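Glutamyl-tRNA(Gln) amidotransferase subunit B, mitochondrial (Saccharomyces cerevisiae, PDB 4N0H) is the B subunit of a mitochondrial amidotransferase complex and carries a catalytic domain of the GatB/GatE family. Local coordinates at residues Leu74-Gly79 with Ser302-Leu307; Leu172-Asp177 with Arg185-Lys190; Lys189-Leu194 with Gly208-Asp213. All coordinates share one frame; numbering follows the deposited sequence.

Contact 1: Leu74-Gly79 with Ser302-Leu307; sequences LSLALG and SGVRGL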
loop_
_atom_site.group_PDB
_atom_site.type_symbol
_atom_site.label_atom_id
_atom_site.label_comp_id
_atom_site.label_asym_id
_atom_site.label_seq_id
_atom_site.Cartn_x
_atom_site.Cartn_y
_atom_site.Cartn_z
ATOM N N LEU B 74 -14.093 26.447 -3.549
ATOM C CA LEU B 74 -15.273 26.021 -4.293
ATOM C C LEU B 74 -16.417 25.616 -3.361
ATOM O O LEU B 74 -17.562 25.987 -3.593
ATOM C CB LEU B 74 -14.936 24.873 -5.246
ATOM C CG LEU B 74 -16.128 24.379 -6.062
ATOM C CD1 LEU B 74 -16.713 25.512 -6.915
ATOM C CD2 LEU B 74 -15.729 23.196 -6.924
ATOM N N SER B 75 -16.104 24.855 -2.314
ATOM C CA SER B 75 -17.116 24.413 -1.353
ATOM C C SER B 75 -17.796 25.611 -0.701
ATOM O O SER B 75 -19.014 25.637 -0.547
ATOM C CB SER B 75 -16.493 23.531 -0.268
ATOM O OG SER B 75 -15.815 22.421 -0.829
ATOM N N LEU B 76 -16.995 26.603 -0.326
ATOM C CA LEU B 76 -17.506 27.805 0.321
ATOM C C LEU B 76 -18.409 28.593 -0.626
ATOM O O LEU B 76 -19.472 29.071 -0.230
ATOM C CB LEU B 76 -16.349 28.679 0.809
ATOM C CG LEU B 76 -15.594 28.146 2.028
ATOM C CD1 LEU B 76 -14.358 28.983 2.310
ATOM C CD2 LEU B 76 -16.511 28.122 3.240
ATOM N N ALA B 77 -17.989 28.710 -1.879
ATOM C CA ALA B 77 -18.763 29.443 -2.875
ATOM C C ALA B 77 -20.115 28.786 -3.133
ATOM O O ALA B 77 -21.097 29.467 -3.427
ATOM C CB ALA B 77 -17.977 29.571 -4.172
ATOM N N LEU B 78 -20.159 27.462 -3.017
ATOM C CA LEU B 78 -21.385 26.704 -3.261
ATOM C C LEU B 78 -22.242 26.553 -2.004
ATOM O O LEU B 78 -23.404 26.156 -2.083
ATOM C CB LEU B 78 -21.051 25.311 -3.798
ATOM C CG LEU B 78 -20.282 25.211 -5.115
ATOM C CD1 LEU B 78 -19.915 23.761 -5.371
ATOM C CD2 LEU B 78 -21.080 25.790 -6.281
ATOM N N GLY B 79 -21.663 26.857 -0.849
ATOM C CA GLY B 79 -22.342 26.627 0.415
ATOM C C GLY B 79 -22.382 25.148 0.763
ATOM O O GLY B 79 -23.288 24.684 1.454
ATOM N N SER B 302 -13.062 29.296 8.326
ATOM C CA SER B 302 -13.051 30.746 8.510
ATOM C C SER B 302 -11.847 31.400 7.832
ATOM O O SER B 302 -11.956 32.496 7.296
ATOM C CB SER B 302 -13.097 31.113 9.998
ATOM O OG SER B 302 -12.185 30.322 10.743
ATOM N N GLY B 303 -10.705 30.718 7.849
ATOM C CA GLY B 303 -9.501 31.238 7.223
ATOM C C GLY B 303 -9.653 31.455 5.727
ATOM O O GLY B 303 -9.401 32.550 5.217
ATOM N N VAL B 304 -10.074 30.407 5.023
ATOM C CA VAL B 304 -10.272 30.470 3.575
ATOM C C VAL B 304 -11.412 31.428 3.214
ATOM O O VAL B 304 -11.394 32.059 2.156
ATOM C CB VAL B 304 -10.511 29.052 2.981
ATOM C CG1 VAL B 304 -10.834 29.114 1.494
ATOM C CG2 VAL B 304 -9.289 28.173 3.215
ATOM N N ARG B 305 -12.398 31.540 4.100
ATOM C CA ARG B 305 -13.520 32.454 3.885
ATOM C C ARG B 305 -13.041 33.888 3.688
ATOM O O ARG B 305 -13.564 34.620 2.847
ATOM C CB ARG B 305 -14.503 32.394 5.059
ATOM C CG ARG B 305 -15.910 31.978 4.666
ATOM C CD ARG B 305 -16.818 31.820 5.878
ATOM N NE ARG B 305 -18.011 31.042 5.549
ATOM C CZ ARG B 305 -18.488 30.054 6.298
ATOM N NH1 ARG B 305 -17.880 29.728 7.429
ATOM N NH2 ARG B 305 -19.572 29.392 5.922
ATOM N N GLY B 306 -12.034 34.279 4.460
ATOM C CA GLY B 306 -11.501 35.626 4.377
ATOM C C GLY B 306 -10.730 35.894 3.100
ATOM O O GLY B 306 -10.533 37.045 2.712
ATOM N N LEU B 307 -10.298 34.829 2.437
ATOM C CA LEU B 307 -9.479 34.959 1.239
ATOM C C LEU B 307 -10.332 34.852 -0.036
ATOM O O LEU B 307 -9.826 34.951 -1.154
ATOM C CB LEU B 307 -8.307 33.960 1.303
ATOM C CG LEU B 307 -7.963 32.792 0.372
ATOM C CD1 LEU B 307 -6.836 31.972 1.011
ATOM C CD2 LEU B 307 -9.137 31.879 0.061
#
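Helix 65-78 and helix 298-306 come together near their C-terminal ends, with the CA atoms of L76 and R305, the nearest pair across the two segments, 7.1 Å apart. From segment 74-79 L76 alone touches the other segment, CD1 mostly toward V304 and the backbone, CD2 toward the arginine end. CD1 lies 3.6 Å from V304 CG1 and 3.7 Å from the backbone nitrogen of R305. CD2 lies 3.9 Å above one face of the R305 guanidinium plane, displaced toward its rim; this holds for one of two modelled positions of the arginine and is the less certain half of the contact. A chi1 of -72° puts CG of L76 opposite its own carbonyl carbon and, with CB pointing toward the other segment, carries both methyls to it.

This is a helix-helix contact between an early helix of the GatB/GatE domain and the last helix modelled in the chain. V304 is the buried member, resting also on L69, M72 and K73 of helix 65-78 and on Y112 of subunit F, so the same valine helps join the two proteins. R305, by contrast, lies at the exposed margin. Just beyond L76 its helix ends in a Schellman motif, with G79 at positive phi as the C-prime residue, its N bonded to L76 O at 3.2 Å and S80 N reaching S75 O.

Contact 2: Leu172-Asp177 with Arg185-Lys190; sequences LVTKPD and RAFIKK
A single aromatic ring, that of F187, carries the whole helical side of this contact, and it meets its two partners chiefly through CZ. The setting is a helix laid against a beta-sheet: strand 168-174 of the mixed sheet in the GatB/GatE domain is followed closely by helix 181-197, which packs back on the sheet; all three touching side chains are buried.

T174 and F187 reach for each other from opposite directions. The methyl CG2 of T174 stands 3.7 Å from F187 CZ and a little farther from CE2, approaching the ring obliquely. L172, two residues earlier on the same side of the strand, brings its CD2 branch to the rim of the ring, near the ring plane and 4.2 Å from CZ. The phenyl group spans the gap because chi1 of -179° carries CG away from the backbone nitrogen, extending the ring from the helix toward the strand, whose nearest CA, that of T174, is 10.4 Å from that of F187. Around this ring, I133 of strand 130-142, L18 and I20 of strand 14-23 and I117 of strand 102-120 all make contact with it, and F178 meets it edge-to-face.

The methyl of T174 goes to F187, while its hydroxyl bonds L18 N of the adjacent strand 14-23 and K175 O. That carbonyl oxygen, at the start of an inverse gamma turn centred on P176, accepts twice, from opposite faces of its plane: D177 N closes the turn, while T174 OG1 donates to K175 O from 3.0 Å, 43° out of the carbonyl plane.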
loop_
_atom_site.group_PDB
_atom_site.type_symbol
_atom_site.label_atom_id
_atom_site.label_comp_id
_atom_site.label_asym_id
_atom_site.label_seq_id
_atom_site.Cartn_x
_atom_site.Cartn_y
_atom_site.Cartn_z
ATOM N N LEU B 172 -17.689 17.645 -9.762
ATOM C CA LEU B 172 -18.892 18.163 -9.128
ATOM C C LEU B 172 -20.106 17.405 -9.641
ATOM O O LEU B 172 -20.336 17.326 -10.847
ATOM C CB LEU B 172 -19.034 19.663 -9.398
ATOM C CG LEU B 172 -20.274 20.375 -8.852
ATOM C CD1 LEU B 172 -19.903 21.737 -8.311
ATOM C CD2 LEU B 172 -21.347 20.505 -9.924
ATOM N N VAL B 173 -20.878 16.835 -8.725
ATOM C CA VAL B 173 -22.098 16.138 -9.103
ATOM C C VAL B 173 -23.323 16.885 -8.574
ATOM O O VAL B 173 -23.457 17.109 -7.367
ATOM C CB VAL B 173 -22.106 14.694 -8.577
ATOM C CG1 VAL B 173 -23.292 13.926 -9.150
ATOM C CG2 VAL B 173 -20.805 14.000 -8.927
ATOM N N THR B 174 -24.208 17.283 -9.482
ATOM C CA THR B 174 -25.441 17.949 -9.087
ATOM C C THR B 174 -26.518 16.915 -8.794
ATOM O O THR B 174 -26.407 15.757 -9.194
ATOM C CB THR B 174 -25.969 18.882 -10.195
ATOM O OG1 THR B 174 -26.582 18.101 -11.226
ATOM C CG2 THR B 174 -24.845 19.711 -10.788
ATOM N N LYS B 175 -27.560 17.337 -8.089
ATOM C CA LYS B 175 -28.759 16.527 -7.951
ATOM C C LYS B 175 -29.520 16.613 -9.272
ATOM O O LYS B 175 -29.270 17.518 -10.067
ATOM C CB LYS B 175 -29.601 17.037 -6.781
ATOM C CG LYS B 175 -29.033 16.645 -5.425
ATOM C CD LYS B 175 -29.112 17.780 -4.421
ATOM C CE LYS B 175 -28.408 17.409 -3.122
ATOM N NZ LYS B 175 -28.337 18.557 -2.174
ATOM N N PRO B 176 -30.436 15.665 -9.528
ATOM C CA PRO B 176 -31.187 15.696 -10.790
ATOM C C PRO B 176 -32.219 16.824 -10.837
ATOM O O PRO B 176 -33.398 16.560 -11.067
ATOM C CB PRO B 176 -31.904 14.338 -10.807
ATOM C CG PRO B 176 -31.183 13.494 -9.806
ATOM C CD PRO B 176 -30.709 14.441 -8.756
ATOM N N ASP B 177 -31.777 18.063 -10.642
ATOM C CA ASP B 177 -32.692 19.195 -10.511
ATOM C C ASP B 177 -33.024 19.891 -11.829
ATOM O O ASP B 177 -33.859 20.792 -11.861
ATOM C CB ASP B 177 -32.140 20.214 -9.511
ATOM C CG ASP B 177 -32.343 19.787 -8.071
ATOM O OD1 ASP B 177 -32.882 18.681 -7.849
ATOM O OD2 ASP B 177 -31.958 20.554 -7.162
ATOM N N ARG B 185 -27.860 24.904 -19.819
ATOM C CA ARG B 185 -26.980 25.886 -20.448
ATOM C C ARG B 185 -26.577 27.007 -19.489
ATOM O O ARG B 185 -25.410 27.402 -19.442
ATOM C CB ARG B 185 -27.631 26.469 -21.709
ATOM C CG ARG B 185 -26.945 27.723 -22.234
ATOM C CD ARG B 185 -27.471 28.145 -23.607
ATOM N NE ARG B 185 -26.810 27.423 -24.691
ATOM C CZ ARG B 185 -27.420 26.571 -25.510
ATOM N NH1 ARG B 185 -28.720 26.334 -25.382
ATOM N NH2 ARG B 185 -26.728 25.961 -26.466
ATOM N N ALA B 186 -27.543 27.512 -18.724
ATOM C CA ALA B 186 -27.289 28.605 -17.789
ATOM C C ALA B 186 -26.376 28.178 -16.639
ATOM O O ALA B 186 -25.564 28.968 -16.155
ATOM C CB ALA B 186 -28.600 29.160 -17.248
ATOM N N PHE B 187 -26.516 26.930 -16.202
ATOM C CA PHE B 187 -25.704 26.405 -15.106
ATOM C C PHE B 187 -24.239 26.250 -15.517
ATOM O O PHE B 187 -23.335 26.689 -14.807
ATOM C CB PHE B 187 -26.261 25.064 -14.626
ATOM C CG PHE B 187 -25.490 24.458 -13.488
ATOM C CD1 PHE B 187 -25.819 24.758 -12.176
ATOM C CD2 PHE B 187 -24.443 23.580 -13.729
ATOM C CE1 PHE B 187 -25.112 24.198 -11.124
ATOM C CE2 PHE B 187 -23.731 23.018 -12.683
ATOM C CZ PHE B 187 -24.064 23.328 -11.379
ATOM N N ILE B 188 -24.017 25.606 -16.659
ATOM C CA ILE B 188 -22.673 25.406 -17.186
ATOM C C ILE B 188 -21.972 26.746 -17.368
ATOM O O ILE B 188 -20.799 26.897 -17.033
ATOM C CB ILE B 188 -22.715 24.655 -18.529
ATOM C CG1 ILE B 188 -23.262 23.241 -18.325
ATOM C CG2 ILE B 188 -21.336 24.609 -19.166
ATOM C CD1 ILE B 188 -23.429 22.462 -19.607
ATOM N N LYS B 189 -22.715 27.723 -17.876
ATOM C CA LYS B 189 -22.196 29.069 -18.085
ATOM C C LYS B 189 -21.762 29.717 -16.772
ATOM O O LYS B 189 -20.673 30.280 -16.683
ATOM C CB LYS B 189 -23.256 29.939 -18.765
ATOM C CG LYS B 189 -22.738 31.263 -19.294
ATOM C CD LYS B 189 -23.892 32.216 -19.583
ATOM C CE LYS B 189 -23.516 33.249 -20.633
ATOM N NZ LYS B 189 -23.391 32.632 -21.985
ATOM N N LYS B 190 -22.616 29.634 -15.756
ATOM C CA LYS B 190 -22.308 30.240 -14.463
ATOM C C LYS B 190 -21.212 29.472 -13.726
ATOM O O LYS B 190 -20.368 30.069 -13.056
ATOM C CB LYS B 190 -23.559 30.349 -13.582
ATOM C CG LYS B 190 -23.308 31.088 -12.274
ATOM C CD LYS B 190 -24.580 31.280 -11.459
ATOM C CE LYS B 190 -25.612 32.084 -12.225
ATOM N NZ LYS B 190 -26.615 32.727 -11.327
#

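Contact 3: Lys189-Leu194 with Gly208-Asp213; sequences KKYQNL and GAMRVD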
loop_
_atom_site.group_PDB
_atom_site.type_symbol
_atom_site.label_atom_id
_atom_site.label_comp_id
_atom_site.label_asym_id
_atom_site.label_seq_id
_atom_site.Cartn_x
_atom_site.Cartn_y
_atom_site.Cartn_z
ATOM N N LYS B 189 -22.715 27.723 -17.876
ATOM C CA LYS B 189 -22.196 29.069 -18.085
ATOM C C LYS B 189 -21.762 29.717 -16.772
ATOM O O LYS B 189 -20.673 30.280 -16.683
ATOM C CB LYS B 189 -23.256 29.939 -18.765
ATOM C CG LYS B 189 -22.738 31.263 -19.294
ATOM C CD LYS B 189 -23.892 32.216 -19.583
ATOM C CE LYS B 189 -23.516 33.249 -20.633
ATOM N NZ LYS B 189 -23.391 32.632 -21.985
ATOM N N LYS B 190 -22.616 29.634 -15.756
ATOM C CA LYS B 190 -22.308 30.240 -14.463
ATOM C C LYS B 190 -21.212 29.472 -13.726
ATOM O O LYS B 190 -20.368 30.069 -13.056
ATOM C CB LYS B 190 -23.559 30.349 -13.582
ATOM C CG LYS B 190 -23.308 31.088 -12.274
ATOM C CD LYS B 190 -24.580 31.280 -11.459
ATOM C CE LYS B 190 -25.612 32.084 -12.225
ATOM N NZ LYS B 190 -26.615 32.727 -11.327
ATOM N N TYR B 191 -21.227 28.150 -13.845
ATOM C CA TYR B 191 -20.196 27.341 -13.205
ATOM C C TYR B 191 -18.819 27.659 -13.786
ATOM O O TYR B 191 -17.835 27.747 -13.050
ATOM C CB TYR B 191 -20.499 25.849 -13.327
ATOM C CG TYR B 191 -19.560 24.989 -12.513
ATOM C CD1 TYR B 191 -19.479 25.139 -11.132
ATOM C CD2 TYR B 191 -18.753 24.032 -13.118
ATOM C CE1 TYR B 191 -18.624 24.364 -10.377
ATOM C CE2 TYR B 191 -17.892 23.246 -12.367
ATOM C CZ TYR B 191 -17.833 23.421 -10.995
ATOM O OH TYR B 191 -16.987 22.653 -10.234
ATOM N N GLN B 192 -18.763 27.836 -15.106
ATOM C CA GLN B 192 -17.538 28.248 -15.785
ATOM C C GLN B 192 -17.030 29.572 -15.228
ATOM O O GLN B 192 -15.858 29.697 -14.875
ATOM C CB GLN B 192 -17.771 28.398 -17.290
ATOM C CG GLN B 192 -17.707 27.110 -18.078
ATOM C CD GLN B 192 -17.796 27.352 -19.572
ATOM O OE1 GLN B 192 -18.850 27.721 -20.089
ATOM N NE2 GLN B 192 -16.683 27.161 -20.272
ATOM N N ASN B 193 -17.917 30.560 -15.163
ATOM C CA ASN B 193 -17.569 31.857 -14.596
ATOM C C ASN B 193 -17.074 31.773 -13.155
ATOM O O ASN B 193 -16.105 32.435 -12.785
ATOM C CB ASN B 193 -18.756 32.813 -14.681
ATOM C CG ASN B 193 -18.701 33.682 -15.908
ATOM O OD1 ASN B 193 -19.048 33.248 -17.008
ATOM N ND2 ASN B 193 -18.256 34.920 -15.731
ATOM N N LEU B 194 -17.741 30.952 -12.353
ATOM C CA LEU B 194 -17.367 30.774 -10.952
ATOM C C LEU B 194 -15.940 30.241 -10.770
ATOM O O LEU B 194 -15.154 30.808 -10.010
ATOM C CB LEU B 194 -18.356 29.846 -10.240
ATOM C CG LEU B 194 -18.048 29.595 -8.759
ATOM C CD1 LEU B 194 -18.279 30.864 -7.950
ATOM C CD2 LEU B 194 -18.868 28.437 -8.206
ATOM N N GLY B 208 -10.608 20.875 -22.705
ATOM C CA GLY B 208 -10.791 19.723 -21.839
ATOM C C GLY B 208 -10.536 20.065 -20.381
ATOM O O GLY B 208 -10.583 19.198 -19.511
ATOM N N ALA B 209 -10.268 21.340 -20.114
ATOM C CA ALA B 209 -10.105 21.823 -18.745
ATOM C C ALA B 209 -11.396 21.635 -17.950
ATOM O O ALA B 209 -11.383 21.613 -16.719
ATOM C CB ALA B 209 -9.696 23.279 -18.745
ATOM N N MET B 210 -12.509 21.521 -18.670
ATOM C CA MET B 210 -13.799 21.190 -18.080
ATOM C C MET B 210 -14.492 20.158 -18.964
ATOM O O MET B 210 -14.469 20.263 -20.191
ATOM C CB MET B 210 -14.660 22.445 -17.926
ATOM C CG MET B 210 -16.064 22.198 -17.403
ATOM S SD MET B 210 -16.916 23.748 -17.025
ATOM C CE MET B 210 -18.615 23.200 -16.911
ATOM N N ARG B 211 -15.085 19.147 -18.339
ATOM C CA ARG B 211 -15.748 18.073 -19.071
ATOM C C ARG B 211 -17.097 17.797 -18.423
ATOM O O ARG B 211 -17.192 17.661 -17.200
ATOM C CB ARG B 211 -14.894 16.803 -19.060
ATOM C CG ARG B 211 -13.452 17.018 -19.498
ATOM C CD ARG B 211 -12.525 15.947 -18.942
ATOM N NE ARG B 211 -11.130 16.380 -18.961
ATOM C CZ ARG B 211 -10.151 15.785 -18.286
ATOM N NH1 ARG B 211 -10.414 14.725 -17.533
ATOM N NH2 ARG B 211 -8.910 16.252 -18.358
ATOM N N VAL B 212 -18.142 17.715 -19.242
ATOM C CA VAL B 212 -19.495 17.558 -18.725
ATOM C C VAL B 212 -20.160 16.255 -19.167
ATOM O O VAL B 212 -20.408 16.047 -20.353
ATOM C CB VAL B 212 -20.387 18.735 -19.155
ATOM C CG1 VAL B 212 -21.790 18.574 -18.591
ATOM C CG2 VAL B 212 -19.771 20.052 -18.722
ATOM N N ASP B 213 -20.438 15.379 -18.207
ATOM C CA ASP B 213 -21.280 14.215 -18.454
ATOM C C ASP B 213 -22.700 14.532 -18.001
ATOM O O ASP B 213 -22.906 15.378 -17.133
ATOM C CB ASP B 213 -20.765 12.992 -17.693
ATOM C CG ASP B 213 -19.401 12.536 -18.169
ATOM O OD1 ASP B 213 -19.060 12.781 -19.348
ATOM O OD2 ASP B 213 -18.671 11.924 -17.356
#
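M210 extends across to Y191 and Q192, with a different atom nearest to each. Its sulfur, SD, lies 3.6 Å from CG of Q192, and its terminal methyl, CE, reaches CD2 of Y191 at 3.9 Å. The methyl arrives in the plane of the tyrosine ring, an apolar contact at the ring edge. Helix 181-197 packs here on strand 210-218 in the helix-on-sheet manner of this GatB/GatE domain; the nearest CA atoms, those of Q192 and M210, are 8.3 Å apart.

Reach comes from a methionine chain that is extended throughout: CG is opposite the backbone nitrogen at chi1 176°, and the later torsions keep the zigzag going to CE. Q192 crosses it at about a right angle, presenting the aliphatic part of its chain to the sulfur while its amide NE2 is engaged by the carbonyl oxygen of G203. Y191 crosses more obliquely, its ring also resting on I20 and T22 of strand 14-23, which pairs with both 168-174 and 210-218.

Farther out, the loop entering the strand is tied down by R211, whose backbone bonds to H21 and whose guanidinium also forms a salt bridge with D143: its NE donates to G208 O at 2.9 Å, in the carbonyl plane but tilted 23° from that of the guanidinium.

Overall arrangement
Helix 181-197 joins the three contacts. Contacts 2 and 3 use successive turns of it, share K189 and K190, and have centres about 9 Å apart; they meet directly where I188 CG2 lies 3.8 Å from M210 CE and L172 CD1 lies 3.6 Å from Y191 CE1. Both therefore belong to one apolar layer between the helix and the mixed sheet. Contact 1 is more peripheral, its centre about 20 Å from that of contact 2 and 19 Å from that of contact 3, yet L74, A77 and L78 carry helix 65-78 onto L194, and L78 also reaches L172. In sequence, contact 1 closes a long loop enclosing the other two.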